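Poly(A) RNA polymerase GLD2 (Rattus norvegicus, PDB 6LBK) probably lengthens the 3' ends of selected cytoplasmic mRNAs with successive AMP units from ATP, and adds single nucleotides to certain microRNAs. Local coordinates at residues V233-Q238 / Q303-R308; R191-L196 / P243-L248; L248-P253 / V307-A312. The protein carries 1 engineered substitution. One frame throughout, in Å; residues are numbered along the deposited sequence.

Following the chain from its N terminus, contact 2 opens at 191-196, the end of helix 182-194. Contact 1 opens next, on helix 226-239, before contact 2 closes a 46-residue excursion at 243-248; the two therefore cross. Leu248 then serves twice, closing contact 2 and opening contact 3 on the short helix 248-251. The remaining chain returns through strand 303-306 and its turn, where contacts 1 and 3 close on overlapping residues, sharing Val307 and Arg308. Contact 2 thus ties the loop 243-248 to helix 182-194, contact 1 ties helix 226-239 to strand 303-306, and contact 3 ties helix 248-251 to the turn after that strand.

Contact 1: residues V233-Q238 / Q303-R308; sequences VLHYLQ and QMISVR
His235 and Ile305 meet ring to methylene: CG1 of Ile305 sits over the centre of one imidazole face, 3.9 Å from the centroid of the His235 ring and only 12° off the normal, a CH-pi contact. The other branch of the same isoleucine, CG2, packs against the stem of the histidine, 3.5 Å from His235 CB, so the beta-branched residue touches both the ring and its stem. With CG of His235 anti to the backbone N (chi1 170°), the ring extends from the helix to receive this branch. One turn on, the side chain of Gln238 crosses that of Val307 at about a right angle. Gln238 NE2 donates to Val307 O at 3.2 Å with an N-H...O angle of 157°, arriving in the carbonyl plane on a lone pair. Gln238 OE1 lies against the valine as well, 3.4 Å from Val307 CA. Val307 also sets CG2 against the helix, 4.1 Å from Leu234 CB and close to the backbone N of His235. The short, branched valine lets CG2 touch the helix while Val307 CG1 lies by the amide, 3.7 Å from Gln238 NE2.

Second-shell bonds fix the polar groups. Gln238 NE2 also donates to Pro246 O, so two carbonyls grip one nitrogen and hold the amide's rotation, which suits a glutamine in a buried place. His235 NE2 is hydrogen-bonded to Tyr293 OH, pinning the ring that Ile305 covers. Ser306 OG bonds Glu329 OE2 and, across the turn, the backbone N of Glu309.

The contact lays the C-terminal half of helix 226-239 against strand 303-306, the middle strand of a small mixed sheet. Helix 283-297 packs against both segments through Tyr294, which touches His235 and Ile305, while strand 311-314 brings Ala312 against His235.

Contact 2: residues R191-L196 / P243-L248; sequences RTYAYL and PILPSL
Tyr193 and Leu248 both place CG opposite their own carbonyl carbon, with chi1 of -78° and -73°, and this sends the two side chains at each other from opposite directions. The leucine's extended chi2 of 171° then lays Leu248 CD1 over the middle of one phenol face, 3.3 Å from the centroid of the Tyr193 ring, in a close CH-pi contact. The ring's far end is used too: Leu248 N donates an almost straight hydrogen bond to Tyr193 OH, at 3.1 Å. Tyrosine thus suits the site twice over: its apolar face receives a methyl and its hydroxyl accepts from a buried backbone amide. In the plane of the ring, Pro246 O lies at the edge, 3.7 Å from Tyr193 CE1.

Aliphatic groups pack round this pair. CD2 of Leu196 meets Pro246 CD tip to tip at 3.6 Å, and also touches Leu245 CD2 and Leu248 CD2. Thr192 adds CB and CG2 against Leu248 CD1, while its hydroxyl bonds Phe188 O in the preceding turn of its own helix.

Ser247 is the N-cap of helix 248-251: its OG bonds Arg308 O and makes a weak capping bond to Lys250 N. Tyr193 OH, accepting from Leu248 N, takes up the next amide of the same helix start, so that this N-capped beginning is secured to helix 182-194.

Contact 3: residues L248-P253 / V307-A312; sequences LQKIYP and VREAKA
Gln249 supplies the closer-packed half of this contact, where the side chains of Gln249 and Arg308 cross at about a right angle. Gln249 OE1 rests 3.4 Å from Arg308 CA and 3.5 Å from Arg308 CB, and the amide carbon faces the methylene CG. This is packing against aliphatic parts of the arginine, with the amide and guanidinium planes 84° apart. NE2 of Gln249 turns elsewhere, making a weak bond to Pro331 O.

The exposed side belongs to Lys250. Its chain, extended beyond CG (chi2 179°), runs past the turn, Lys250 CG lying 3.6 Å from Arg308 O, until Lys250 NZ donates to Glu309 O at 2.8 Å, tilted 16° from the carbonyl plane. The four methylenes of lysine carry the ammonium from the helix to the turn. Here the turn, with a G1 beta bulge at Ala310 and Lys311 facing Ser306, leads into strand 311-314.

Charges are mixed on this exposed side: Lys311 NZ stands 4.4 Å from Lys250 NZ, whereas Glu309 OE1 is 5.1 Å from Lys250 NZ. The ammonium is therefore held by a backbone carbonyl rather than a salt bridge; solvent would be expected to screen the neighbouring lysine, though Lys250 also touches a crystal neighbour, which may influence its pose.

Contact 1: residues V233-Q238 / Q303-R308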
# COMPACT_ATOMS: atom_id res chain seq x y z
N VAL A 233 3.59 -6.39 6.43
CA VAL A 233 5.05 -6.37 6.33
C VAL A 233 5.64 -5.45 7.38
O VAL A 233 6.56 -5.83 8.10
CB VAL A 233 5.49 -5.95 4.91
CG1 VAL A 233 6.99 -5.94 4.81
CG2 VAL A 233 4.92 -6.85 3.87
N LEU A 234 5.15 -4.19 7.45
CA LEU A 234 5.68 -3.25 8.44
C LEU A 234 5.48 -3.76 9.87
O LEU A 234 6.37 -3.61 10.71
CB LEU A 234 5.07 -1.85 8.28
CG LEU A 234 5.20 -1.01 6.99
CD1 LEU A 234 4.64 0.36 7.22
CD2 LEU A 234 6.65 -0.87 6.52
N HIS A 235 4.34 -4.39 10.16
CA HIS A 235 4.14 -5.01 11.47
C HIS A 235 5.17 -6.12 11.72
O HIS A 235 5.75 -6.21 12.81
CB HIS A 235 2.72 -5.54 11.57
CG HIS A 235 2.48 -6.39 12.76
ND1 HIS A 235 2.29 -5.87 14.02
CD2 HIS A 235 2.47 -7.74 12.90
CE1 HIS A 235 2.14 -6.86 14.88
NE2 HIS A 235 2.25 -8.00 14.23
N TYR A 236 5.38 -7.00 10.73
CA TYR A 236 6.38 -8.07 10.89
C TYR A 236 7.74 -7.48 11.21
O TYR A 236 8.45 -7.97 12.11
CB TYR A 236 6.46 -8.98 9.64
CG TYR A 236 7.63 -10.00 9.73
CD1 TYR A 236 7.66 -11.00 10.72
CD2 TYR A 236 8.71 -9.93 8.84
CE1 TYR A 236 8.77 -11.92 10.81
CE2 TYR A 236 9.80 -10.84 8.93
CZ TYR A 236 9.82 -11.82 9.91
OH TYR A 236 10.87 -12.66 9.96
N LEU A 237 8.13 -6.43 10.49
CA LEU A 237 9.39 -5.76 10.75
C LEU A 237 9.39 -5.06 12.11
O LEU A 237 10.46 -4.87 12.69
CB LEU A 237 9.70 -4.76 9.64
CG LEU A 237 9.92 -5.26 8.21
CD1 LEU A 237 10.13 -4.06 7.23
CD2 LEU A 237 11.09 -6.26 8.14
N GLN A 238 8.22 -4.69 12.63
CA GLN A 238 8.15 -3.92 13.87
C GLN A 238 8.25 -4.78 15.12
O GLN A 238 8.66 -4.29 16.17
CB GLN A 238 6.85 -3.12 13.91
CG GLN A 238 6.92 -1.77 13.22
CD GLN A 238 5.57 -1.08 13.21
OE1 GLN A 238 4.53 -1.75 13.16
NE2 GLN A 238 5.57 0.25 13.28
N GLN A 303 -6.38 -11.23 17.49
CA GLN A 303 -5.57 -10.01 17.49
C GLN A 303 -5.71 -9.19 16.22
O GLN A 303 -6.11 -9.67 15.16
CB GLN A 303 -4.09 -10.29 17.77
CG GLN A 303 -3.83 -10.57 19.23
CD GLN A 303 -2.38 -10.40 19.59
OE1 GLN A 303 -1.49 -10.72 18.80
NE2 GLN A 303 -2.12 -9.91 20.80
N MET A 304 -5.35 -7.92 16.37
CA MET A 304 -5.34 -6.93 15.31
C MET A 304 -3.96 -6.31 15.26
O MET A 304 -3.28 -6.14 16.28
CB MET A 304 -6.40 -5.84 15.49
CG MET A 304 -6.01 -4.74 16.45
SD MET A 304 -7.09 -3.29 16.29
CE MET A 304 -6.25 -2.17 17.41
N ILE A 305 -3.55 -5.99 14.05
CA ILE A 305 -2.22 -5.47 13.75
C ILE A 305 -2.24 -3.95 13.79
O ILE A 305 -2.96 -3.30 13.02
CB ILE A 305 -1.77 -5.98 12.38
CG1 ILE A 305 -1.29 -7.43 12.50
CG2 ILE A 305 -0.75 -5.01 11.73
CD1 ILE A 305 -1.52 -8.24 11.24
N SER A 306 -1.44 -3.36 14.69
CA SER A 306 -1.40 -1.92 14.88
C SER A 306 0.01 -1.43 14.57
O SER A 306 0.92 -1.55 15.41
CB SER A 306 -1.82 -1.54 16.27
OG SER A 306 -1.55 -0.17 16.49
N VAL A 307 0.22 -0.94 13.33
CA VAL A 307 1.46 -0.26 13.00
C VAL A 307 1.60 1.03 13.82
O VAL A 307 2.72 1.46 14.13
CB VAL A 307 1.55 0.02 11.48
CG1 VAL A 307 2.66 1.02 11.18
CG2 VAL A 307 1.79 -1.30 10.69
N ARG A 308 0.48 1.68 14.16
CA ARG A 308 0.58 2.88 15.00
C ARG A 308 1.20 2.54 16.34
O ARG A 308 1.99 3.34 16.88
CB ARG A 308 -0.80 3.52 15.20
CG ARG A 308 -0.78 4.78 16.09
CD ARG A 308 -2.18 5.36 16.34
NE ARG A 308 -2.55 5.24 17.75
CZ ARG A 308 -2.13 6.05 18.72
NH1 ARG A 308 -2.52 5.86 19.98
NH2 ARG A 308 -1.33 7.07 18.44

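Contact 2: residues R191-L196 / P243-L248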
# COMPACT_ATOMS: atom_id res chain seq x y z
N ARG A 191 5.65 6.33 3.30
CA ARG A 191 6.86 6.76 2.61
C ARG A 191 8.02 6.89 3.58
O ARG A 191 9.15 6.50 3.27
CB ARG A 191 6.61 8.09 1.87
CG ARG A 191 7.86 8.68 1.25
CD ARG A 191 7.58 9.74 0.23
NE ARG A 191 8.82 10.24 -0.36
CZ ARG A 191 9.36 9.81 -1.51
NH1 ARG A 191 10.50 10.34 -1.93
NH2 ARG A 191 8.76 8.87 -2.23
N THR A 192 7.76 7.40 4.80
CA THR A 192 8.83 7.57 5.78
C THR A 192 9.35 6.22 6.25
O THR A 192 10.55 6.08 6.50
CB THR A 192 8.33 8.42 6.95
OG1 THR A 192 7.80 9.65 6.45
CG2 THR A 192 9.47 8.75 7.90
N TYR A 193 8.47 5.23 6.35
CA TYR A 193 8.91 3.87 6.60
C TYR A 193 9.67 3.32 5.40
O TYR A 193 10.68 2.61 5.57
CB TYR A 193 7.71 2.99 6.88
CG TYR A 193 7.10 3.09 8.24
CD1 TYR A 193 7.80 2.67 9.36
CD2 TYR A 193 5.80 3.54 8.41
CE1 TYR A 193 7.22 2.71 10.60
CE2 TYR A 193 5.22 3.58 9.65
CZ TYR A 193 5.93 3.17 10.73
OH TYR A 193 5.34 3.22 11.97
N ALA A 194 9.19 3.63 4.18
CA ALA A 194 9.76 3.03 2.97
C ALA A 194 11.24 3.37 2.83
O ALA A 194 12.00 2.62 2.22
CB ALA A 194 8.97 3.49 1.74
N TYR A 195 11.67 4.51 3.35
CA TYR A 195 13.06 4.90 3.24
C TYR A 195 13.77 4.92 4.60
O TYR A 195 14.92 5.38 4.68
CB TYR A 195 13.16 6.25 2.52
CG TYR A 195 12.69 6.16 1.08
CD1 TYR A 195 13.57 5.79 0.06
CD2 TYR A 195 11.36 6.40 0.74
CE1 TYR A 195 13.13 5.69 -1.27
CE2 TYR A 195 10.91 6.31 -0.57
CZ TYR A 195 11.79 5.96 -1.57
OH TYR A 195 11.33 5.87 -2.87
N LEU A 196 13.12 4.41 5.65
CA LEU A 196 13.74 4.38 6.97
C LEU A 196 14.81 3.29 7.04
O LEU A 196 15.75 3.38 7.85
CB LEU A 196 12.67 4.17 8.06
CG LEU A 196 12.90 4.74 9.47
CD1 LEU A 196 12.81 6.27 9.44
CD2 LEU A 196 11.94 4.16 10.51
N PRO A 243 14.14 -5.37 16.58
CA PRO A 243 13.22 -4.93 15.53
C PRO A 243 13.92 -4.13 14.44
O PRO A 243 14.90 -3.42 14.68
CB PRO A 243 12.21 -4.06 16.29
CG PRO A 243 12.99 -3.56 17.47
CD PRO A 243 14.01 -4.58 17.82
N ILE A 244 13.39 -4.26 13.22
CA ILE A 244 13.87 -3.53 12.06
C ILE A 244 13.18 -2.17 11.85
O ILE A 244 13.77 -1.26 11.24
CB ILE A 244 13.70 -4.41 10.80
CG1 ILE A 244 14.75 -5.50 10.74
CG2 ILE A 244 13.67 -3.62 9.50
CD1 ILE A 244 14.56 -6.42 9.57
N LEU A 245 11.98 -1.98 12.41
CA LEU A 245 11.29 -0.69 12.29
C LEU A 245 10.69 -0.33 13.64
O LEU A 245 10.14 -1.20 14.34
CB LEU A 245 10.20 -0.69 11.20
CG LEU A 245 10.67 -0.69 9.73
CD1 LEU A 245 9.49 -0.64 8.75
CD2 LEU A 245 11.69 0.43 9.42
N PRO A 246 10.78 0.94 14.04
CA PRO A 246 10.14 1.37 15.28
C PRO A 246 8.71 1.76 14.98
O PRO A 246 8.17 1.34 13.95
CB PRO A 246 10.97 2.58 15.69
CG PRO A 246 11.33 3.20 14.38
CD PRO A 246 11.51 2.05 13.40
N SER A 247 8.09 2.53 15.87
CA SER A 247 6.83 3.19 15.55
C SER A 247 7.11 4.65 15.23
O SER A 247 7.61 5.38 16.09
CB SER A 247 5.83 3.08 16.69
OG SER A 247 4.68 3.87 16.40
N LEU A 248 6.82 5.07 13.99
CA LEU A 248 7.05 6.47 13.63
C LEU A 248 6.11 7.41 14.37
O LEU A 248 6.51 8.51 14.78
CB LEU A 248 6.92 6.66 12.12
CG LEU A 248 8.01 6.14 11.18
CD1 LEU A 248 7.55 6.25 9.74
CD2 LEU A 248 9.33 6.86 11.39

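Contact 3: residues L248-P253 / V307-A312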
# COMPACT_ATOMS: atom_id res chain seq x y z
N LEU A 248 6.82 5.07 13.99
CA LEU A 248 7.05 6.47 13.63
C LEU A 248 6.11 7.41 14.37
O LEU A 248 6.51 8.51 14.78
CB LEU A 248 6.92 6.66 12.12
CG LEU A 248 8.01 6.14 11.18
CD1 LEU A 248 7.55 6.25 9.74
CD2 LEU A 248 9.33 6.86 11.39
N GLN A 249 4.85 7.00 14.57
CA GLN A 249 3.85 7.89 15.17
C GLN A 249 4.04 8.05 16.67
O GLN A 249 3.64 9.07 17.25
CB GLN A 249 2.45 7.36 14.86
CG GLN A 249 2.04 7.55 13.43
CD GLN A 249 0.76 6.83 13.11
OE1 GLN A 249 0.75 5.62 12.92
NE2 GLN A 249 -0.33 7.58 13.05
N LYS A 250 4.61 7.04 17.34
CA LYS A 250 4.95 7.18 18.75
C LYS A 250 6.19 8.03 18.96
O LYS A 250 6.23 8.85 19.88
CB LYS A 250 5.11 5.80 19.38
CG LYS A 250 3.81 5.03 19.53
CD LYS A 250 4.06 3.67 20.14
CE LYS A 250 2.79 3.05 20.68
NZ LYS A 250 3.07 1.69 21.24
N ILE A 251 7.22 7.86 18.11
CA ILE A 251 8.49 8.56 18.34
C ILE A 251 8.45 9.99 17.82
O ILE A 251 9.05 10.89 18.41
CB ILE A 251 9.67 7.76 17.72
CG1 ILE A 251 9.79 6.38 18.37
CG2 ILE A 251 10.98 8.53 17.86
CD1 ILE A 251 10.80 5.47 17.69
N TYR A 252 7.77 10.24 16.69
CA TYR A 252 7.67 11.58 16.10
C TYR A 252 6.21 11.91 15.76
O TYR A 252 5.87 12.06 14.59
CB TYR A 252 8.51 11.71 14.83
CG TYR A 252 9.89 11.08 14.84
CD1 TYR A 252 10.07 9.75 14.47
CD2 TYR A 252 11.02 11.82 15.18
CE1 TYR A 252 11.32 9.15 14.47
CE2 TYR A 252 12.29 11.22 15.18
CZ TYR A 252 12.43 9.89 14.82
OH TYR A 252 13.65 9.26 14.81
N PRO A 253 5.33 12.06 16.77
CA PRO A 253 3.92 12.38 16.44
C PRO A 253 3.76 13.75 15.80
O PRO A 253 2.80 13.97 15.06
CB PRO A 253 3.21 12.33 17.81
CG PRO A 253 4.25 11.92 18.83
CD PRO A 253 5.59 12.21 18.21
N VAL A 307 0.22 -0.94 13.33
CA VAL A 307 1.46 -0.26 13.00
C VAL A 307 1.60 1.03 13.82
O VAL A 307 2.72 1.46 14.13
CB VAL A 307 1.55 0.02 11.48
CG1 VAL A 307 2.66 1.02 11.18
CG2 VAL A 307 1.79 -1.30 10.69
N ARG A 308 0.48 1.68 14.16
CA ARG A 308 0.58 2.88 15.00
C ARG A 308 1.20 2.54 16.34
O ARG A 308 1.99 3.34 16.88
CB ARG A 308 -0.80 3.52 15.20
CG ARG A 308 -0.78 4.78 16.09
CD ARG A 308 -2.18 5.36 16.34
NE ARG A 308 -2.55 5.24 17.75
CZ ARG A 308 -2.13 6.05 18.72
NH1 ARG A 308 -2.52 5.86 19.98
NH2 ARG A 308 -1.33 7.07 18.44
N GLU A 309 0.89 1.38 16.89
CA GLU A 309 1.46 1.00 18.18
C GLU A 309 2.73 0.19 18.05
O GLU A 309 3.43 0.01 19.05
CB GLU A 309 0.43 0.20 18.97
CG GLU A 309 -0.72 1.03 19.45
CD GLU A 309 -1.82 0.19 20.03
OE1 GLU A 309 -1.62 -0.42 21.09
OE2 GLU A 309 -2.88 0.10 19.37
N ALA A 310 3.08 -0.23 16.82
CA ALA A 310 4.17 -1.17 16.55
C ALA A 310 3.97 -2.46 17.35
O ALA A 310 4.93 -3.08 17.85
CB ALA A 310 5.54 -0.54 16.83
N LYS A 311 2.71 -2.88 17.46
CA LYS A 311 2.36 -4.00 18.32
C LYS A 311 1.22 -4.79 17.70
O LYS A 311 0.48 -4.30 16.82
CB LYS A 311 1.95 -3.51 19.72
CG LYS A 311 3.10 -2.96 20.55
CD LYS A 311 2.64 -2.47 21.93
CE LYS A 311 3.85 -2.10 22.78
NZ LYS A 311 3.48 -1.57 24.10
N ALA A 312 1.09 -6.02 18.16
CA ALA A 312 -0.14 -6.78 18.04
C ALA A 312 -1.00 -6.51 19.27
O ALA A 312 -0.50 -6.57 20.40
CB ALA A 312 0.15 -8.27 17.88